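Local atomic coordinates of Serine/threonine-protein kinase Tel1 (Chaetomium thermophilum, PDB entry 6SKY), a protein that probably acts as a serine/threonine kinase that transfers phosphate from ATP to Ser-Gln and Thr-Gln sites, so passing on DNA-damage signals to the checkpoint. Residues E2727-P2732 against F2736-N2741; R2640-G2645 against Y2742-A2747; A1929-S1934 against F2817-E2822. One frame throughout, in Å; residues are numbered along the deposited sequence.

Interaction 1: residues E2727-P2732 against F2736-N2741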
loop_
_atom_site.group_PDB
_atom_site.type_symbol
_atom_site.label_atom_id
_atom_site.label_comp_id
_atom_site.label_asym_id
_atom_site.label_seq_id
_atom_site.Cartn_x
_atom_site.Cartn_y
_atom_site.Cartn_z
ATOM N N GLU A 2727 42.639 -7.591 -12.109
ATOM C CA GLU A 2727 44.010 -7.951 -11.828
ATOM C C GLU A 2727 44.201 -8.553 -10.453
ATOM O O GLU A 2727 45.324 -8.918 -10.108
ATOM C CB GLU A 2727 44.923 -6.736 -11.992
ATOM C CG GLU A 2727 44.941 -5.808 -10.835
ATOM C CD GLU A 2727 45.738 -4.567 -11.123
ATOM O OE1 GLU A 2727 45.541 -3.968 -12.198
ATOM O OE2 GLU A 2727 46.573 -4.193 -10.279
ATOM N N TYR A 2728 43.148 -8.669 -9.658
ATOM C CA TYR A 2728 43.199 -9.468 -8.448
ATOM C C TYR A 2728 42.334 -10.707 -8.529
ATOM O O TYR A 2728 42.541 -11.632 -7.745
ATOM C CB TYR A 2728 42.773 -8.640 -7.230
ATOM C CG TYR A 2728 43.837 -7.702 -6.733
ATOM C CD1 TYR A 2728 44.818 -8.139 -5.869
ATOM C CD2 TYR A 2728 43.865 -6.386 -7.133
ATOM C CE1 TYR A 2728 45.789 -7.294 -5.420
ATOM C CE2 TYR A 2728 44.834 -5.535 -6.691
ATOM C CZ TYR A 2728 45.792 -5.992 -5.834
ATOM O OH TYR A 2728 46.764 -5.137 -5.385
ATOM N N PHE A 2729 41.387 -10.751 -9.463
ATOM C CA PHE A 2729 40.505 -11.900 -9.642
ATOM C C PHE A 2729 40.346 -12.147 -11.133
ATOM O O PHE A 2729 39.456 -11.588 -11.777
ATOM C CB PHE A 2729 39.148 -11.670 -8.979
ATOM C CG PHE A 2729 39.223 -10.964 -7.659
ATOM C CD1 PHE A 2729 39.586 -11.637 -6.515
ATOM C CD2 PHE A 2729 38.922 -9.625 -7.560
ATOM C CE1 PHE A 2729 39.656 -10.980 -5.313
ATOM C CE2 PHE A 2729 38.996 -8.972 -6.356
ATOM C CZ PHE A 2729 39.360 -9.649 -5.240
ATOM N N PRO A 2730 41.204 -12.981 -11.727
ATOM C CA PRO A 2730 41.088 -13.257 -13.163
ATOM C C PRO A 2730 40.074 -14.332 -13.526
ATOM O O PRO A 2730 39.737 -14.460 -14.708
ATOM C CB PRO A 2730 42.505 -13.695 -13.547
ATOM C CG PRO A 2730 43.359 -13.355 -12.373
ATOM C CD PRO A 2730 42.483 -13.467 -11.197
ATOM N N ASP A 2731 39.591 -15.100 -12.567
ATOM C CA ASP A 2731 38.560 -16.104 -12.793
ATOM C C ASP A 2731 37.192 -15.434 -12.816
ATOM O O ASP A 2731 36.858 -14.707 -11.883
ATOM C CB ASP A 2731 38.627 -17.141 -11.683
ATOM C CG ASP A 2731 37.825 -18.380 -11.976
ATOM O OD1 ASP A 2731 37.291 -18.510 -13.085
ATOM O OD2 ASP A 2731 37.731 -19.240 -11.084
ATOM N N PRO A 2732 36.380 -15.642 -13.856
ATOM C CA PRO A 2732 35.114 -14.900 -13.953
ATOM C C PRO A 2732 34.123 -15.163 -12.835
ATOM O O PRO A 2732 33.347 -14.264 -12.494
ATOM C CB PRO A 2732 34.567 -15.352 -15.306
ATOM C CG PRO A 2732 35.757 -15.655 -16.077
ATOM C CD PRO A 2732 36.714 -16.284 -15.134
ATOM N N PHE A 2736 33.058 -11.989 -10.613
ATOM C CA PHE A 2736 31.688 -11.514 -10.473
ATOM C C PHE A 2736 31.276 -11.429 -9.013
ATOM O O PHE A 2736 30.653 -10.447 -8.591
ATOM C CB PHE A 2736 30.745 -12.421 -11.251
ATOM C CG PHE A 2736 29.333 -11.953 -11.251
ATOM C CD1 PHE A 2736 28.972 -10.833 -11.949
ATOM C CD2 PHE A 2736 28.370 -12.625 -10.545
ATOM C CE1 PHE A 2736 27.687 -10.398 -11.938
ATOM C CE2 PHE A 2736 27.087 -12.189 -10.540
ATOM C CZ PHE A 2736 26.746 -11.076 -11.236
ATOM N N GLN A 2737 31.639 -12.428 -8.215
ATOM C CA GLN A 2737 31.264 -12.390 -6.808
ATOM C C GLN A 2737 31.933 -11.234 -6.074
ATOM O O GLN A 2737 31.302 -10.559 -5.255
ATOM C CB GLN A 2737 31.610 -13.715 -6.152
ATOM C CG GLN A 2737 31.123 -13.838 -4.749
ATOM C CD GLN A 2737 31.924 -14.843 -3.975
ATOM O OE1 GLN A 2737 32.596 -15.690 -4.554
ATOM N NE2 GLN A 2737 31.875 -14.749 -2.653
ATOM N N LYS A 2738 33.206 -10.976 -6.357
ATOM C CA LYS A 2738 33.907 -9.917 -5.646
ATOM C C LYS A 2738 33.439 -8.539 -6.072
ATOM O O LYS A 2738 33.387 -7.623 -5.249
ATOM C CB LYS A 2738 35.405 -10.043 -5.862
ATOM C CG LYS A 2738 35.982 -11.364 -5.465
ATOM C CD LYS A 2738 35.622 -11.735 -4.081
ATOM C CE LYS A 2738 36.431 -12.905 -3.619
ATOM N NZ LYS A 2738 35.798 -14.169 -3.995
ATOM N N ARG A 2739 33.094 -8.363 -7.342
ATOM C CA ARG A 2739 32.553 -7.081 -7.760
ATOM C C ARG A 2739 31.179 -6.836 -7.157
ATOM O O ARG A 2739 30.848 -5.697 -6.808
ATOM C CB ARG A 2739 32.500 -7.018 -9.273
ATOM C CG ARG A 2739 32.747 -5.656 -9.813
ATOM C CD ARG A 2739 32.500 -5.626 -11.284
ATOM N NE ARG A 2739 31.160 -6.087 -11.599
ATOM C CZ ARG A 2739 30.643 -6.066 -12.816
ATOM N NH1 ARG A 2739 29.417 -6.504 -13.029
ATOM N NH2 ARG A 2739 31.359 -5.596 -13.818
ATOM N N THR A 2740 30.376 -7.885 -6.993
ATOM C CA THR A 2740 29.111 -7.719 -6.287
ATOM C C THR A 2740 29.325 -7.358 -4.824
ATOM O O THR A 2740 28.589 -6.536 -4.276
ATOM C CB THR A 2740 28.278 -8.983 -6.407
ATOM O OG1 THR A 2740 28.102 -9.291 -7.787
ATOM C CG2 THR A 2740 26.935 -8.781 -5.798
ATOM N N ASN A 2741 30.314 -7.968 -4.169
ATOM C CA ASN A 2741 30.632 -7.596 -2.794
ATOM C C ASN A 2741 31.008 -6.132 -2.686
ATOM O O ASN A 2741 30.579 -5.437 -1.760
ATOM C CB ASN A 2741 31.774 -8.446 -2.260
ATOM C CG ASN A 2741 31.343 -9.817 -1.864
ATOM O OD1 ASN A 2741 30.160 -10.118 -1.824
ATOM N ND2 ASN A 2741 32.305 -10.661 -1.550
#
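Lys2738 lays its aliphatic chain on the ring of Phe2729, with CG 3.6 Å from the ring centroid and only 7° off the ring normal, which makes this a CH-pi contact over the face. CB of Lys2738 sits nearer one side of that face, 3.8 Å from Phe2729 CE2, while CE of Lys2738 passes outside the rim, 4.1 Å from Phe2729 CE1. CB and CG are thus the atoms over the face; the bend at chi2 (-53°) turns the chain past the edge, and the ammonium end leads away. On the opposite face of the Phe2729 ring lies Tyr2728 CB, 3.8 Å above the plane, so the ring is sandwiched between two aliphatic groups.

The second link is a backbone bond: Phe2736 N donates to Pro2732 O at 3.0 Å with an N-H...O angle of 159°, and Phe2736 CB lies 3.4 Å from the same oxygen. One turn on, Phe2736 O takes two donors from opposite faces of its carbonyl plane, Thr2740 N at 3.0 Å and Thr2740 OG1 at 2.9 Å. The same hydroxyl rests over the Phe2736 ring.

Further out, Pro2732 and Phe2736 pack against helix 1884-1898 of the FAT region, and Arg2739 forms a salt bridge with Glu1892. Asp2731 occupies the N-cap position without a capping bond from its side chain. Together these features describe the first turns of helix 2732-2755, a proline-initiated helix start in the PI3/PI4-kinase-type catalytic domain, with the preceding loop folded back onto the helix through Phe2729.

Interaction 2: residues R2640-G2645 against Y2742-A2747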
loop_
_atom_site.group_PDB
_atom_site.type_symbol
_atom_site.label_atom_id
_atom_site.label_comp_id
_atom_site.label_asym_id
_atom_site.label_seq_id
_atom_site.Cartn_x
_atom_site.Cartn_y
_atom_site.Cartn_z
ATOM N N ARG A 2640 19.116 -8.785 5.035
ATOM C CA ARG A 2640 19.750 -10.004 5.507
ATOM C C ARG A 2640 19.968 -10.991 4.376
ATOM O O ARG A 2640 20.956 -11.730 4.383
ATOM C CB ARG A 2640 18.897 -10.609 6.608
ATOM C CG ARG A 2640 19.213 -12.010 7.005
ATOM C CD ARG A 2640 18.203 -12.436 8.038
ATOM N NE ARG A 2640 18.250 -13.860 8.327
ATOM C CZ ARG A 2640 17.510 -14.450 9.258
ATOM N NH1 ARG A 2640 17.608 -15.755 9.457
ATOM N NH2 ARG A 2640 16.677 -13.732 9.994
ATOM N N GLN A 2641 19.071 -11.015 3.394
ATOM C CA GLN A 2641 19.252 -11.892 2.247
ATOM C C GLN A 2641 20.507 -11.542 1.464
ATOM O O GLN A 2641 21.129 -12.424 0.867
ATOM C CB GLN A 2641 18.021 -11.806 1.358
ATOM C CG GLN A 2641 18.098 -12.606 0.098
ATOM C CD GLN A 2641 17.056 -12.185 -0.899
ATOM O OE1 GLN A 2641 17.208 -12.398 -2.101
ATOM N NE2 GLN A 2641 15.986 -11.575 -0.410
ATOM N N ARG A 2642 20.901 -10.274 1.464
ATOM C CA ARG A 2642 22.060 -9.785 0.735
ATOM C C ARG A 2642 23.268 -9.549 1.618
ATOM O O ARG A 2642 24.278 -9.047 1.130
ATOM C CB ARG A 2642 21.709 -8.492 0.015
ATOM C CG ARG A 2642 20.719 -8.689 -1.071
ATOM C CD ARG A 2642 20.047 -7.414 -1.443
ATOM N NE ARG A 2642 19.176 -7.615 -2.589
ATOM C CZ ARG A 2642 17.955 -8.123 -2.517
ATOM N NH1 ARG A 2642 17.238 -8.270 -3.615
ATOM N NH2 ARG A 2642 17.451 -8.483 -1.355
ATOM N N ASN A 2643 23.189 -9.889 2.900
ATOM C CA ASN A 2643 24.277 -9.675 3.850
ATOM C C ASN A 2643 24.749 -8.231 3.840
ATOM O O ASN A 2643 25.943 -7.951 3.901
ATOM C CB ASN A 2643 25.447 -10.615 3.581
ATOM C CG ASN A 2643 25.016 -12.040 3.401
ATOM O OD1 ASN A 2643 25.459 -12.721 2.483
ATOM N ND2 ASN A 2643 24.136 -12.502 4.271
ATOM N N LEU A 2644 23.806 -7.301 3.758
ATOM C CA LEU A 2644 24.159 -5.892 3.772
ATOM C C LEU A 2644 24.580 -5.498 5.175
ATOM O O LEU A 2644 23.838 -5.703 6.137
ATOM C CB LEU A 2644 22.996 -5.034 3.292
ATOM C CG LEU A 2644 22.695 -5.078 1.799
ATOM C CD1 LEU A 2644 21.413 -4.371 1.507
ATOM C CD2 LEU A 2644 23.803 -4.439 1.040
ATOM N N GLY A 2645 25.775 -4.947 5.285
ATOM C CA GLY A 2645 26.323 -4.535 6.559
ATOM C C GLY A 2645 27.649 -3.870 6.303
ATOM O O GLY A 2645 28.071 -3.697 5.157
ATOM N N TYR A 2742 31.843 -5.656 -3.603
ATOM C CA TYR A 2742 32.213 -4.247 -3.620
ATOM C C TYR A 2742 30.989 -3.349 -3.732
ATOM O O TYR A 2742 30.826 -2.406 -2.952
ATOM C CB TYR A 2742 33.179 -3.999 -4.769
ATOM C CG TYR A 2742 33.457 -2.559 -5.083
ATOM C CD1 TYR A 2742 32.765 -1.911 -6.076
ATOM C CD2 TYR A 2742 34.423 -1.860 -4.408
ATOM C CE1 TYR A 2742 33.005 -0.622 -6.367
ATOM C CE2 TYR A 2742 34.669 -0.568 -4.699
ATOM C CZ TYR A 2742 33.957 0.045 -5.684
ATOM O OH TYR A 2742 34.198 1.352 -5.990
ATOM N N THR A 2743 30.116 -3.628 -4.700
ATOM C CA THR A 2743 28.955 -2.767 -4.905
ATOM C C THR A 2743 28.025 -2.776 -3.699
ATOM O O THR A 2743 27.516 -1.728 -3.291
ATOM C CB THR A 2743 28.202 -3.192 -6.157
ATOM O OG1 THR A 2743 29.124 -3.382 -7.227
ATOM C CG2 THR A 2743 27.241 -2.138 -6.560
ATOM N N ARG A 2744 27.810 -3.941 -3.095
ATOM C CA ARG A 2744 26.900 -4.024 -1.961
ATOM C C ARG A 2744 27.447 -3.322 -0.730
ATOM O O ARG A 2744 26.707 -2.618 -0.038
ATOM C CB ARG A 2744 26.610 -5.475 -1.634
ATOM C CG ARG A 2744 25.602 -6.116 -2.513
ATOM C CD ARG A 2744 25.526 -7.560 -2.183
ATOM N NE ARG A 2744 24.528 -8.250 -2.976
ATOM C CZ ARG A 2744 24.326 -9.556 -2.916
ATOM N NH1 ARG A 2744 23.396 -10.118 -3.659
ATOM N NH2 ARG A 2744 25.060 -10.297 -2.110
ATOM N N THR A 2745 28.722 -3.527 -0.404
ATOM C CA THR A 2745 29.267 -2.850 0.764
ATOM C C THR A 2745 29.352 -1.349 0.554
ATOM O O THR A 2745 29.135 -0.586 1.501
ATOM C CB THR A 2745 30.628 -3.424 1.121
ATOM O OG1 THR A 2745 31.438 -3.482 -0.045
ATOM C CG2 THR A 2745 30.471 -4.802 1.649
ATOM N N THR A 2746 29.611 -0.901 -0.675
ATOM C CA THR A 2746 29.587 0.529 -0.951
ATOM C C THR A 2746 28.193 1.106 -0.773
ATOM O O THR A 2746 28.035 2.186 -0.207
ATOM C CB THR A 2746 30.104 0.787 -2.356
ATOM O OG1 THR A 2746 31.382 0.174 -2.491
ATOM C CG2 THR A 2746 30.256 2.243 -2.607
ATOM N N ALA A 2747 27.165 0.394 -1.231
ATOM C CA ALA A 2747 25.799 0.875 -1.064
ATOM C C ALA A 2747 25.417 0.976 0.406
ATOM O O ALA A 2747 24.825 1.972 0.843
ATOM C CB ALA A 2747 24.837 -0.042 -1.802
#
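Behind Arg2744, the residue that meets both Arg2642 and Leu2644, the carbonyl oxygen Tyr2742 O is gripped by two donors of a single residue: Thr2746 OG1 at 2.7 Å and Thr2746 N at 3.0 Å, arriving from opposite faces of the carbonyl plane. The hydroxyl also stands over the Tyr2742 ring, so it is turned back onto its own helix, 2732-2755, which also presents Arg2744. The partner segment ends helix 2637-2641 in a Schellman motif, where Asn2643 takes a positive phi of 53° and lets the chain leave the helix, so that Leu2644 comes up to helix 2732-2755. Within the PI3/PI4-kinase-type domain, the end of helix 2637-2641 is thereby set against the side of a longer helix.

Arg2744 reaches across with its chain extended from CG to NE. Its guanidinium slides beneath Arg2642, whose CB lies 4.0 Å above the centre of the guanidinium plane. The two arginine side chains cross at about a right angle with their guanidinium planes 62° apart, so they do not stack. The like charges are probably offset by nearby acids: Arg2642 makes salt bridges with Glu2638 and Asp1928, and Arg2744 has a long, weak ion pair with Asp1926. The oxygen Arg2642 O faces the guanidinium at 3.6 Å from Arg2744 NH2 and may attract the cation, though no hydrogen bond is formed.

Nearer the backbone of Arg2744 the contact is made by Leu2644, whose branch CD2 rests 4.0 Å from Arg2744 CB and 3.6 Å from Arg2744 O.

Interaction 3: residues A1929-S1934 against F2817-E2822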
loop_
_atom_site.group_PDB
_atom_site.type_symbol
_atom_site.label_atom_id
_atom_site.label_comp_id
_atom_site.label_asym_id
_atom_site.label_seq_id
_atom_site.Cartn_x
_atom_site.Cartn_y
_atom_site.Cartn_z
ATOM N N ALA A 1929 20.904 -7.636 -10.681
ATOM C CA ALA A 1929 21.629 -7.185 -11.864
ATOM C C ALA A 1929 20.691 -6.880 -13.023
ATOM O O ALA A 1929 20.900 -5.909 -13.757
ATOM C CB ALA A 1929 22.657 -8.233 -12.268
ATOM N N TYR A 1930 19.646 -7.692 -13.190
ATOM C CA TYR A 1930 18.706 -7.523 -14.290
ATOM C C TYR A 1930 18.151 -6.114 -14.372
ATOM O O TYR A 1930 17.880 -5.618 -15.468
ATOM C CB TYR A 1930 17.562 -8.516 -14.129
ATOM C CG TYR A 1930 16.472 -8.392 -15.156
ATOM C CD1 TYR A 1930 16.622 -8.928 -16.419
ATOM C CD2 TYR A 1930 15.282 -7.755 -14.856
ATOM C CE1 TYR A 1930 15.635 -8.822 -17.353
ATOM C CE2 TYR A 1930 14.288 -7.645 -15.786
ATOM C CZ TYR A 1930 14.468 -8.183 -17.032
ATOM O OH TYR A 1930 13.479 -8.080 -17.970
ATOM N N TYR A 1931 17.974 -5.455 -13.235
ATOM C CA TYR A 1931 17.341 -4.148 -13.201
ATOM C C TYR A 1931 18.256 -3.030 -13.660
ATOM O O TYR A 1931 17.798 -1.895 -13.778
ATOM C CB TYR A 1931 16.847 -3.852 -11.795
ATOM C CG TYR A 1931 15.895 -4.889 -11.287
ATOM C CD1 TYR A 1931 14.538 -4.746 -11.449
ATOM C CD2 TYR A 1931 16.356 -6.020 -10.658
ATOM C CE1 TYR A 1931 13.671 -5.695 -10.994
ATOM C CE2 TYR A 1931 15.497 -6.975 -10.201
ATOM C CZ TYR A 1931 14.156 -6.810 -10.372
ATOM O OH TYR A 1931 13.293 -7.767 -9.910
ATOM N N GLY A 1932 19.521 -3.313 -13.922
ATOM C CA GLY A 1932 20.411 -2.276 -14.386
ATOM C C GLY A 1932 20.442 -2.094 -15.867
ATOM O O GLY A 1932 21.029 -1.131 -16.355
ATOM N N LEU A 1933 19.816 -3.003 -16.596
ATOM C CA LEU A 1933 19.765 -2.939 -18.043
ATOM C C LEU A 1933 18.649 -2.012 -18.489
ATOM O O LEU A 1933 17.550 -2.034 -17.934
ATOM C CB LEU A 1933 19.543 -4.334 -18.608
ATOM C CG LEU A 1933 19.850 -4.554 -20.077
ATOM C CD1 LEU A 1933 21.337 -4.486 -20.309
ATOM C CD2 LEU A 1933 19.303 -5.883 -20.472
ATOM N N SER A 1934 18.932 -1.195 -19.494
ATOM C CA SER A 1934 17.978 -0.217 -19.998
ATOM C C SER A 1934 17.319 -0.733 -21.268
ATOM O O SER A 1934 18.002 -1.193 -22.189
ATOM C CB SER A 1934 18.667 1.117 -20.272
ATOM O OG SER A 1934 19.821 0.924 -21.064
ATOM N N PHE A 2817 23.647 -1.324 -7.195
ATOM C CA PHE A 2817 23.913 -0.226 -6.274
ATOM C C PHE A 2817 22.630 0.476 -5.866
ATOM O O PHE A 2817 22.396 0.714 -4.680
ATOM C CB PHE A 2817 24.887 0.768 -6.893
ATOM C CG PHE A 2817 25.175 1.944 -6.019
ATOM C CD1 PHE A 2817 25.974 1.815 -4.912
ATOM C CD2 PHE A 2817 24.639 3.176 -6.299
ATOM C CE1 PHE A 2817 26.230 2.883 -4.111
ATOM C CE2 PHE A 2817 24.895 4.241 -5.495
ATOM C CZ PHE A 2817 25.691 4.092 -4.401
ATOM N N ARG A 2818 21.787 0.820 -6.831
ATOM C CA ARG A 2818 20.578 1.568 -6.519
ATOM C C ARG A 2818 19.577 0.719 -5.749
ATOM O O ARG A 2818 18.942 1.202 -4.806
ATOM C CB ARG A 2818 19.972 2.094 -7.806
ATOM C CG ARG A 2818 19.072 3.257 -7.617
ATOM C CD ARG A 2818 18.597 3.779 -8.937
ATOM N NE ARG A 2818 19.665 4.435 -9.674
ATOM C CZ ARG A 2818 19.852 5.745 -9.700
ATOM N NH1 ARG A 2818 20.846 6.255 -10.398
ATOM N NH2 ARG A 2818 19.041 6.540 -9.030
ATOM N N ARG A 2819 19.444 -0.555 -6.109
ATOM C CA ARG A 2819 18.545 -1.434 -5.377
ATOM C C ARG A 2819 19.030 -1.665 -3.957
ATOM O O ARG A 2819 18.223 -1.732 -3.030
ATOM C CB ARG A 2819 18.393 -2.762 -6.103
ATOM C CG ARG A 2819 17.750 -2.662 -7.451
ATOM C CD ARG A 2819 16.380 -3.243 -7.452
ATOM N NE ARG A 2819 16.390 -4.661 -7.146
ATOM C CZ ARG A 2819 15.298 -5.363 -6.888
ATOM N NH1 ARG A 2819 15.383 -6.653 -6.612
ATOM N NH2 ARG A 2819 14.121 -4.769 -6.896
ATOM N N CYS A 2820 20.339 -1.782 -3.758
ATOM C CA CYS A 2820 20.837 -2.010 -2.411
ATOM C C CYS A 2820 20.782 -0.751 -1.566
ATOM O O CYS A 2820 20.549 -0.837 -0.360
ATOM C CB CYS A 2820 22.255 -2.564 -2.463
ATOM S SG CYS A 2820 22.323 -4.272 -2.987
ATOM N N CYS A 2821 20.969 0.419 -2.174
ATOM C CA CYS A 2821 20.704 1.671 -1.479
ATOM C C CYS A 2821 19.259 1.745 -1.018
ATOM O O CYS A 2821 18.983 2.143 0.117
ATOM C CB CYS A 2821 21.027 2.853 -2.387
ATOM S SG CYS A 2821 22.739 3.279 -2.526
ATOM N N GLU A 2822 18.320 1.351 -1.876
ATOM C CA GLU A 2822 16.909 1.415 -1.507
ATOM C C GLU A 2822 16.560 0.415 -0.416
ATOM O O GLU A 2822 15.810 0.745 0.502
ATOM C CB GLU A 2822 16.036 1.200 -2.735
ATOM C CG GLU A 2822 15.951 2.414 -3.622
ATOM C CD GLU A 2822 15.460 2.094 -5.012
ATOM O OE1 GLU A 2822 14.992 0.964 -5.233
ATOM O OE2 GLU A 2822 15.549 2.973 -5.892
#
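Arg2819, stacked on Tyr1931, makes the single residue contact between helix segment 2817-2822 and segment 1929-1934, and its neighbours fix the helix on which it stands. Phe2817 comes first and faces inward, its ring against Ala2747 of helix 2732-2755, while Thr2743 of that helix lies beside its backbone N and CB; its carbonyl oxygen accepts Cys2821 N at 2.9 Å. Arg2818 follows on another side, touching Ile2924 of helix 2916-2927, and its carbonyl oxygen receives Glu2822 N at 3.0 Å. These i to i+4 bonds keep the backbone regular on either side of Arg2819.

At Arg2819 the side chain bends at chi2 and chi3, chi3 being -63°, and the folded chain sets the guanidinium flat on the tyrosine. Its CZ lies 4.0 Å from the Tyr1931 ring centroid, with the two planes 18° apart. The stack is offset: CZ stands toward the rim of the ring, 22° off the normal, and the closest pair is Arg2819 NH1 with Tyr1931 CE2 at 3.6 Å. NE of Arg2819 lies over the neighbouring carbon, 3.8 Å from Tyr1931 CD2, so the guanidinium follows one side of the ring. Tyr1931 itself comes from a short 3-10 turn, in which Gly1932 N bonds to Ala1929 O at 2.9 Å.

Beyond, Cys2820 packs on Ala2747 and Asp1928, while Cys2821 and Glu2822 touch Val2920. Because NH1 of Arg2819 also forms a salt bridge with Asp1928, the cation is held by a carboxylate while its face rests on the aromatic ring: a cation-pi stack, joining the FAT region to the kinase domain, whose guanidinium is probably restrained in rotation.

Along the chain the three contacts are nested: interaction 1 lies inside the loop closed by interaction 2, and interaction 2 inside that closed by interaction 3. Interactions 1 and 2 use successive parts of helix 2732-2755, with centres about 15 Å apart; the centre of interaction 3, on helix 2816-2828, is about 13 Å from that of interaction 2 and 18 Å from that of interaction 1. Interactions 2 and 3 touch, Ala2747 CB lying 3.7 Å from Cys2820 CB. Arg2642 and Arg2819 also converge on Asp1928, their shared anion. Helices 2732-2755 and 2816-2828 of the kinase domain are thus both met by FAT-region residues, away from the ATP-analogue and magnesium sites.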